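Local atomic coordinates of NAD-dependent protein deacylase 2 (Archaeoglobus fulgidus, PDB entry 4TWJ), a protein that removes acyl groups from lysine side chains at the expense of NAD, deacetylating the archaeal chromatin protein Alba and thereby repressing transcription. Residues 100-105 with 119-124; 115-120 with 167-172. All coordinates share one frame; numbering follows the deposited sequence.

How the interactions relate
Interactions 1 and 2, with centres 10 Å apart, share Gly119 and Ser120. Interaction 1 sets the NAD-binding loop 100-105 against 119-124, on the way to the zinc-bearing module; interaction 2 sets the segment holding His118, the predicted proton acceptor, against 167-172. The direct tie is the probable hydrogen bond of 2.9 Å from His118 ND1 to Gln100 O, backed by packing of Ile102 CG2 on His118 O at 3.5 Å. Ile102, His118 and Leu169 all touch the modified side chain of the bound peptide, so both contacts border one acyl-lysine site, an arrangement consistent with the sirtuin principle of gathering cofactor loop, histidine and substrate in one place.

Interaction 1 (100-105 with 119-124); sequences QNIDML and GSMDKL. With ACT (acetate ion), chain E.
Ile102 and Met121 meet where the NAD-binding loop that follows strand 94-99 of the Rossmann-type sheet leans on the chain running toward the zinc-bearing module of a sirtuin. The tight part centres on Ile102: its CD1 makes an apolar contact 3.8 Å from Met121 SD, the methionine being folded back at its last two torsions, while Ile102 CG2 rests on the Gly119 carbonyl, 3.6 Å from Gly119 O. With CG1 lodged between its own backbone N and carbonyl carbon (chi1 61°), Ile102 spreads its two branches over different neighbours. With both branches removed, as by an alanine here, Met121 SD would probably be left without this partner and a gap would open beside Gly119 and the peptide's modified side chain. The backbones are joined more loosely, by a weak bond from Met121 N to Ile102 O of 3.4 Å and by a water 2.8 Å from both Asn101 O and Gly119 O. On the more solvent-exposed side, Met104 crosses Asp122 at about a right angle, its SD 3.8 Å from Asp122 CB. An ST turn, Asp122 N to Ser120 OG, shapes the corner there. An acetate, probably from the crystallisation liquor, lies beside the NAD-binding loop, and its O accepts a 3.2 Å bond from Ile102 N.

Interaction 2 (115-120 with 167-172); sequences LELHGS and EPLPQR
Leu169 and Pro170 press against the carbonyl of Leu117, and this small buried contact illustrates how the turn bearing a predicted proton acceptor can be paired with a neighbouring loop, here 167-172, by shape rather than by polar bonds. It joins the type I turn Glu116 to Gly119, which leaves the edge strand 114-116 of the Rossmann-type sheet, to the loop entering helix 171-182. Within the turn, Gly119 N reaches back to Glu116 O at 3.2 Å, and the positive phi of Gly119 lets the chain leave into strand 119-120.

Leu169 makes the most varied approach. Its CG stands beside the backbone N (chi1 -82°), which brings the branching carbon within 3.3 Å of Leu117 O; the second torsion (chi2 62°) then carries Leu169 CD2 to 4.0 Å from Leu117 CB. Leu169 CG also lies 4.1 Å from His118 CD2, at the edge of the imidazole and near its plane. Leu117 CB lies over one face of that ring, offset toward the rim, so face and edge are bordered by different leucines. His118 ND1 is hydrogen-bonded to Gln100 O, which helps fix the rotation of the ring. Pro170, at the N-cap position of the helix, adds its CD to the same carbonyl, 3.4 Å from Leu117 O.

The chemistry is therefore lopsided: Leu117 O is buried among aliphatic carbons and has no hydrogen-bonding partner in the model, which implies that apolar packing, rather than polar pairing, holds the two segments together beside the acyl-lysine site.

Interaction 1 (100-105 with 119-124)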
ATOM      1  N   GLN A 100       0.211  -2.144  -0.061  1.00 12.80           N
ATOM      2  CA  GLN A 100       0.947  -2.853   0.972  1.00 13.48           C
ATOM      3  C   GLN A 100       0.874  -2.094   2.294  1.00 13.56           C
ATOM      4  O   GLN A 100       1.333  -2.596   3.317  1.00 13.04           O
ATOM      5  CB  GLN A 100       2.413  -2.993   0.560  1.00 14.45           C
ATOM      6  CG  GLN A 100       2.622  -3.768  -0.731  1.00 15.39           C
ATOM      7  CD  GLN A 100       4.081  -3.882  -1.120  1.00 16.55           C
ATOM      8  OE1 GLN A 100       4.833  -4.650  -0.526  1.00 18.88           O
ATOM      9  NE2 GLN A 100       4.490  -3.121  -2.124  1.00 17.13           N
ATOM     10  N   ASN A 101       0.308  -0.887   2.258  1.00 13.75           N
ATOM     11  CA  ASN A 101       0.326   0.026   3.402  1.00 14.33           C
ATOM     12  C   ASN A 101      -0.843  -0.190   4.351  1.00 14.83           C
ATOM     13  O   ASN A 101      -1.914  -0.622   3.938  1.00 14.35           O
ATOM     14  CB  ASN A 101       0.321   1.475   2.910  1.00 14.38           C
ATOM     15  CG  ASN A 101       1.451   1.766   1.944  1.00 14.35           C
ATOM     16  OD1 ASN A 101       2.517   1.158   2.018  1.00 14.50           O
ATOM     17  ND2 ASN A 101       1.217   2.694   1.022  1.00 14.45           N
ATOM     18  N   ILE A 102      -0.628   0.142   5.624  1.00 15.64           N
ATOM     19  CA  ILE A 102      -1.596  -0.152   6.684  1.00 16.35           C
ATOM     20  C   ILE A 102      -2.189   1.113   7.307  1.00 17.19           C
ATOM     21  O   ILE A 102      -2.916   1.033   8.300  1.00 17.24           O
ATOM     22  CB  ILE A 102      -0.954  -1.014   7.797  1.00 16.53           C
ATOM     23  CG1 ILE A 102       0.233  -0.294   8.451  1.00 16.83           C
ATOM     24  CG2 ILE A 102      -0.513  -2.353   7.223  1.00 16.39           C
ATOM     25  CD1 ILE A 102       0.645  -0.886   9.783  1.00 17.00           C
ATOM     26  N   ASP A 103      -1.900   2.259   6.693  1.00 18.25           N
ATOM     27  CA  ASP A 103      -2.215   3.579   7.251  1.00 19.18           C
ATOM     28  C   ASP A 103      -3.547   4.165   6.777  1.00 19.67           C
ATOM     29  O   ASP A 103      -3.945   5.235   7.239  1.00 19.21           O
ATOM     30  CB  ASP A 103      -1.082   4.565   6.921  1.00 19.86           C
ATOM     31  CG  ASP A 103      -0.749   4.610   5.431  1.00 20.50           C
ATOM     32  OD1 ASP A 103       0.439   4.764   5.098  1.00 22.41           O
ATOM     33  OD2 ASP A 103      -1.661   4.476   4.593  1.00 20.52           O
ATOM     34  N   MET A 104      -4.211   3.482   5.841  1.00 19.75           N
ATOM     35  CA  MET A 104      -5.527   3.888   5.326  1.00 20.54           C
ATOM     36  C   MET A 104      -5.558   5.270   4.656  1.00 19.89           C
ATOM     37  O   MET A 104      -6.625   5.870   4.526  1.00 19.66           O
ATOM     38  CB  MET A 104      -6.584   3.825   6.439  1.00 21.98           C
ATOM     39  CG  MET A 104      -6.649   2.483   7.148  1.00 23.25           C
ATOM     40  SD  MET A 104      -7.838   2.491   8.499  1.00 26.26           S
ATOM     41  CE  MET A 104      -9.375   2.441   7.592  1.00 25.70           C
ATOM     42  N   LEU A 105      -4.402   5.760   4.212  1.00 19.49           N
ATOM     43  CA  LEU A 105      -4.326   7.081   3.582  1.00 19.12           C
ATOM     44  C   LEU A 105      -5.049   7.140   2.240  1.00 18.68           C
ATOM     45  O   LEU A 105      -5.555   8.198   1.858  1.00 18.41           O
ATOM     46  CB  LEU A 105      -2.872   7.526   3.408  1.00 19.37           C
ATOM     47  CG  LEU A 105      -2.132   7.899   4.695  1.00 20.05           C
ATOM     48  CD1 LEU A 105      -0.668   8.177   4.405  1.00 20.40           C
ATOM     49  CD2 LEU A 105      -2.778   9.102   5.359  1.00 20.47           C
ATOM     50  N   GLY A 119      -3.572  -5.676   5.535  1.00 13.71           N
ATOM     51  CA  GLY A 119      -4.536  -5.217   6.530  1.00 14.37           C
ATOM     52  C   GLY A 119      -4.335  -3.765   6.910  1.00 15.02           C
ATOM     53  O   GLY A 119      -3.849  -2.962   6.112  1.00 14.80           O
ATOM     54  N   SER A 120      -4.714  -3.423   8.139  1.00 15.80           N
ATOM     55  CA  SER A 120      -4.592  -2.050   8.625  1.00 16.72           C
ATOM     56  C   SER A 120      -4.683  -2.004  10.139  1.00 17.30           C
ATOM     57  O   SER A 120      -5.021  -2.999  10.773  1.00 16.96           O
ATOM     58  CB  SER A 120      -5.697  -1.169   8.039  1.00 17.12           C
ATOM     59  OG  SER A 120      -6.934  -1.414   8.686  1.00 17.56           O
ATOM     60  N   MET A 121      -4.409  -0.830  10.702  1.00 18.39           N
ATOM     61  CA  MET A 121      -4.459  -0.623  12.151  1.00 19.42           C
ATOM     62  C   MET A 121      -5.880  -0.465  12.692  1.00 19.26           C
ATOM     63  O   MET A 121      -6.070  -0.438  13.907  1.00 19.16           O
ATOM     64  CB  MET A 121      -3.656   0.628  12.529  1.00 20.67           C
ATOM     65  CG  MET A 121      -2.184   0.571  12.166  1.00 21.81           C
ATOM     66  SD  MET A 121      -1.292  -0.691  13.088  1.00 24.01           S
ATOM     67  CE  MET A 121      -1.518  -0.129  14.766  1.00 23.38           C
ATOM     68  N   ASP A 122      -6.864  -0.374  11.798  1.00 18.77           N
ATOM     69  CA  ASP A 122      -8.252  -0.044  12.157  1.00 19.20           C
ATOM     70  C   ASP A 122      -8.863  -0.928  13.247  1.00 18.08           C
ATOM     71  O   ASP A 122      -9.567  -0.433  14.127  1.00 17.38           O
ATOM     72  CB  ASP A 122      -9.138  -0.122  10.907  1.00 20.41           C
ATOM     73  CG  ASP A 122     -10.462   0.589  11.087  1.00 21.80           C
ATOM     74  OD1 ASP A 122     -10.457   1.743  11.563  1.00 23.58           O
ATOM     75  OD2 ASP A 122     -11.506  -0.006  10.751  1.00 23.58           O
ATOM     76  N   LYS A 123      -8.610  -2.231  13.167  1.00 17.33           N
ATOM     77  CA  LYS A 123      -9.153  -3.196  14.119  1.00 17.19           C
ATOM     78  C   LYS A 123      -8.015  -3.977  14.767  1.00 15.84           C
ATOM     79  O   LYS A 123      -6.974  -4.187  14.145  1.00 15.46           O
ATOM     80  CB  LYS A 123     -10.104  -4.165  13.416  1.00 18.59           C
ATOM     81  CG  LYS A 123     -11.254  -3.505  12.667  1.00 19.91           C
ATOM     82  CD  LYS A 123     -12.288  -2.888  13.598  1.00 21.16           C
ATOM     83  CE  LYS A 123     -13.117  -3.945  14.313  1.00 22.42           C
ATOM     84  NZ  LYS A 123     -14.308  -3.367  14.993  1.00 23.30           N
ATOM     85  N   LEU A 124      -8.220  -4.397  16.015  1.00 14.36           N
ATOM     86  CA  LEU A 124      -7.197  -5.105  16.781  1.00 13.95           C
ATOM     87  C   LEU A 124      -7.817  -6.210  17.627  1.00 14.07           C
ATOM     88  O   LEU A 124      -9.015  -6.183  17.914  1.00 14.09           O
ATOM     89  CB  LEU A 124      -6.431  -4.135  17.689  1.00 13.50           C
ATOM     90  CG  LEU A 124      -5.938  -2.832  17.054  1.00 13.05           C
ATOM     91  CD1 LEU A 124      -6.980  -1.725  17.170  1.00 12.90           C
ATOM     92  CD2 LEU A 124      -4.633  -2.386  17.698  1.00 12.98           C
TER
HETATM   93  C   ACT E 303       2.733   1.562   5.922  1.00 35.71           C
HETATM   94  O   ACT E 303       1.696   2.241   6.063  1.00 35.78           O
HETATM   95  OXT ACT E 303       2.718   0.317   6.021  1.00 35.39           O
HETATM   96  CH3 ACT E 303       4.027   2.258   5.626  1.00 36.17           C
HETATM   97  O   HOH W   1      -2.540  -3.363   3.635  1.00 11.57           O

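Interaction 2 (115-120 with 167-172)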
ATOM      1  N   LEU A 115      -7.636  -2.405  -1.962  1.00 13.79           N
ATOM      2  CA  LEU A 115      -7.326  -3.752  -1.498  1.00 13.40           C
ATOM      3  C   LEU A 115      -6.103  -3.710  -0.582  1.00 13.25           C
ATOM      4  O   LEU A 115      -4.973  -3.501  -1.037  1.00 12.78           O
ATOM      5  CB  LEU A 115      -7.089  -4.685  -2.689  1.00 13.36           C
ATOM      6  CG  LEU A 115      -8.304  -4.877  -3.603  1.00 13.43           C
ATOM      7  CD1 LEU A 115      -7.920  -5.624  -4.873  1.00 13.47           C
ATOM      8  CD2 LEU A 115      -9.423  -5.605  -2.870  1.00 13.65           C
ATOM      9  N   GLU A 116      -6.348  -3.888   0.714  1.00 12.97           N
ATOM     10  CA  GLU A 116      -5.304  -3.805   1.734  1.00 13.06           C
ATOM     11  C   GLU A 116      -4.649  -5.168   1.934  1.00 12.69           C
ATOM     12  O   GLU A 116      -5.102  -5.987   2.742  1.00 12.37           O
ATOM     13  CB  GLU A 116      -5.883  -3.268   3.048  1.00 13.63           C
ATOM     14  CG  GLU A 116      -6.329  -1.817   2.952  1.00 14.21           C
ATOM     15  CD  GLU A 116      -6.956  -1.301   4.230  1.00 14.76           C
ATOM     16  OE1 GLU A 116      -6.553  -0.212   4.684  1.00 15.23           O
ATOM     17  OE2 GLU A 116      -7.851  -1.982   4.772  1.00 15.81           O
ATOM     18  N   LEU A 117      -3.582  -5.404   1.179  1.00 12.11           N
ATOM     19  CA  LEU A 117      -2.878  -6.682   1.202  1.00 12.05           C
ATOM     20  C   LEU A 117      -2.379  -7.060   2.585  1.00 12.21           C
ATOM     21  O   LEU A 117      -2.346  -8.237   2.929  1.00 12.09           O
ATOM     22  CB  LEU A 117      -1.681  -6.647   0.254  1.00 11.98           C
ATOM     23  CG  LEU A 117      -1.987  -6.503  -1.236  1.00 12.09           C
ATOM     24  CD1 LEU A 117      -0.673  -6.421  -2.001  1.00 12.13           C
ATOM     25  CD2 LEU A 117      -2.849  -7.643  -1.750  1.00 12.08           C
ATOM     26  N   HIS A 118      -1.981  -6.062   3.366  1.00 12.32           N
ATOM     27  CA  HIS A 118      -1.397  -6.311   4.678  1.00 12.55           C
ATOM     28  C   HIS A 118      -2.280  -5.825   5.817  1.00 13.20           C
ATOM     29  O   HIS A 118      -1.799  -5.624   6.938  1.00 13.30           O
ATOM     30  CB  HIS A 118      -0.017  -5.671   4.745  1.00 12.42           C
ATOM     31  CG  HIS A 118       0.934  -6.213   3.726  1.00 12.26           C
ATOM     32  ND1 HIS A 118       1.895  -5.440   3.115  1.00 12.33           N
ATOM     33  CD2 HIS A 118       1.062  -7.457   3.204  1.00 12.37           C
ATOM     34  CE1 HIS A 118       2.583  -6.186   2.267  1.00 12.27           C
ATOM     35  NE2 HIS A 118       2.097  -7.414   2.303  1.00 12.32           N
ATOM     36  N   GLY A 119      -3.572  -5.676   5.535  1.00 13.71           N
ATOM     37  CA  GLY A 119      -4.536  -5.217   6.530  1.00 14.37           C
ATOM     38  C   GLY A 119      -4.335  -3.765   6.910  1.00 15.02           C
ATOM     39  O   GLY A 119      -3.849  -2.962   6.112  1.00 14.80           O
ATOM     40  N   SER A 120      -4.714  -3.423   8.139  1.00 15.80           N
ATOM     41  CA  SER A 120      -4.592  -2.050   8.625  1.00 16.72           C
ATOM     42  C   SER A 120      -4.683  -2.004  10.139  1.00 17.30           C
ATOM     43  O   SER A 120      -5.021  -2.999  10.773  1.00 16.96           O
ATOM     44  CB  SER A 120      -5.697  -1.169   8.039  1.00 17.12           C
ATOM     45  OG  SER A 120      -6.934  -1.414   8.686  1.00 17.56           O
ATOM     46  N   GLU A 167       3.416 -13.967   8.452  1.00 13.30           N
ATOM     47  CA  GLU A 167       1.993 -14.313   8.433  1.00 13.49           C
ATOM     48  C   GLU A 167       1.474 -14.403   7.003  1.00 13.41           C
ATOM     49  O   GLU A 167       1.944 -13.681   6.128  1.00 13.28           O
ATOM     50  CB  GLU A 167       1.167 -13.262   9.176  1.00 13.83           C
ATOM     51  CG  GLU A 167       1.503 -13.127  10.647  1.00 14.20           C
ATOM     52  CD  GLU A 167       0.448 -12.350  11.408  1.00 14.42           C
ATOM     53  OE1 GLU A 167      -0.372 -12.984  12.110  1.00 15.33           O
ATOM     54  OE2 GLU A 167       0.425 -11.111  11.291  1.00 14.25           O
ATOM     55  N   PRO A 168       0.475 -15.270   6.767  1.00 13.61           N
ATOM     56  CA  PRO A 168      -0.165 -15.294   5.456  1.00 13.65           C
ATOM     57  C   PRO A 168      -1.085 -14.091   5.277  1.00 13.61           C
ATOM     58  O   PRO A 168      -1.513 -13.480   6.260  1.00 13.62           O
ATOM     59  CB  PRO A 168      -0.975 -16.592   5.493  1.00 13.81           C
ATOM     60  CG  PRO A 168      -1.325 -16.760   6.926  1.00 13.93           C
ATOM     61  CD  PRO A 168      -0.152 -16.223   7.702  1.00 13.81           C
ATOM     62  N   LEU A 169      -1.383 -13.746   4.031  1.00 13.76           N
ATOM     63  CA  LEU A 169      -2.229 -12.591   3.751  1.00 13.73           C
ATOM     64  C   LEU A 169      -3.694 -12.999   3.802  1.00 14.19           C
ATOM     65  O   LEU A 169      -4.009 -14.178   3.630  1.00 14.49           O
ATOM     66  CB  LEU A 169      -1.911 -11.999   2.377  1.00 13.54           C
ATOM     67  CG  LEU A 169      -0.702 -11.065   2.319  1.00 13.46           C
ATOM     68  CD1 LEU A 169       0.591 -11.767   2.700  1.00 13.48           C
ATOM     69  CD2 LEU A 169      -0.600 -10.459   0.927  1.00 13.42           C
ATOM     70  N   PRO A 170      -4.593 -12.024   4.023  1.00 14.87           N
ATOM     71  CA  PRO A 170      -6.021 -12.336   3.974  1.00 15.31           C
ATOM     72  C   PRO A 170      -6.401 -12.882   2.598  1.00 15.85           C
ATOM     73  O   PRO A 170      -6.070 -12.277   1.574  1.00 15.69           O
ATOM     74  CB  PRO A 170      -6.698 -10.988   4.260  1.00 15.44           C
ATOM     75  CG  PRO A 170      -5.656  -9.954   4.015  1.00 15.51           C
ATOM     76  CD  PRO A 170      -4.348 -10.606   4.330  1.00 15.13           C
ATOM     77  N   GLN A 171      -7.076 -14.026   2.588  1.00 16.48           N
ATOM     78  CA  GLN A 171      -7.275 -14.801   1.363  1.00 17.15           C
ATOM     79  C   GLN A 171      -8.195 -14.130   0.352  1.00 16.60           C
ATOM     80  O   GLN A 171      -7.903 -14.129  -0.847  1.00 16.59           O
ATOM     81  CB  GLN A 171      -7.808 -16.191   1.701  1.00 18.39           C
ATOM     82  CG  GLN A 171      -6.796 -17.047   2.439  1.00 19.73           C
ATOM     83  CD  GLN A 171      -7.341 -18.397   2.847  1.00 21.47           C
ATOM     84  OE1 GLN A 171      -8.500 -18.727   2.583  1.00 23.53           O
ATOM     85  NE2 GLN A 171      -6.501 -19.193   3.488  1.00 22.41           N
ATOM     86  N   ARG A 172      -9.302 -13.566   0.831  1.00 16.16           N
ATOM     87  CA  ARG A 172     -10.254 -12.890  -0.051  1.00 15.85           C
ATOM     88  C   ARG A 172      -9.593 -11.703  -0.739  1.00 15.45           C
ATOM     89  O   ARG A 172      -9.717 -11.536  -1.950  1.00 15.31           O
ATOM     90  CB  ARG A 172     -11.486 -12.423   0.728  1.00 16.32           C
TER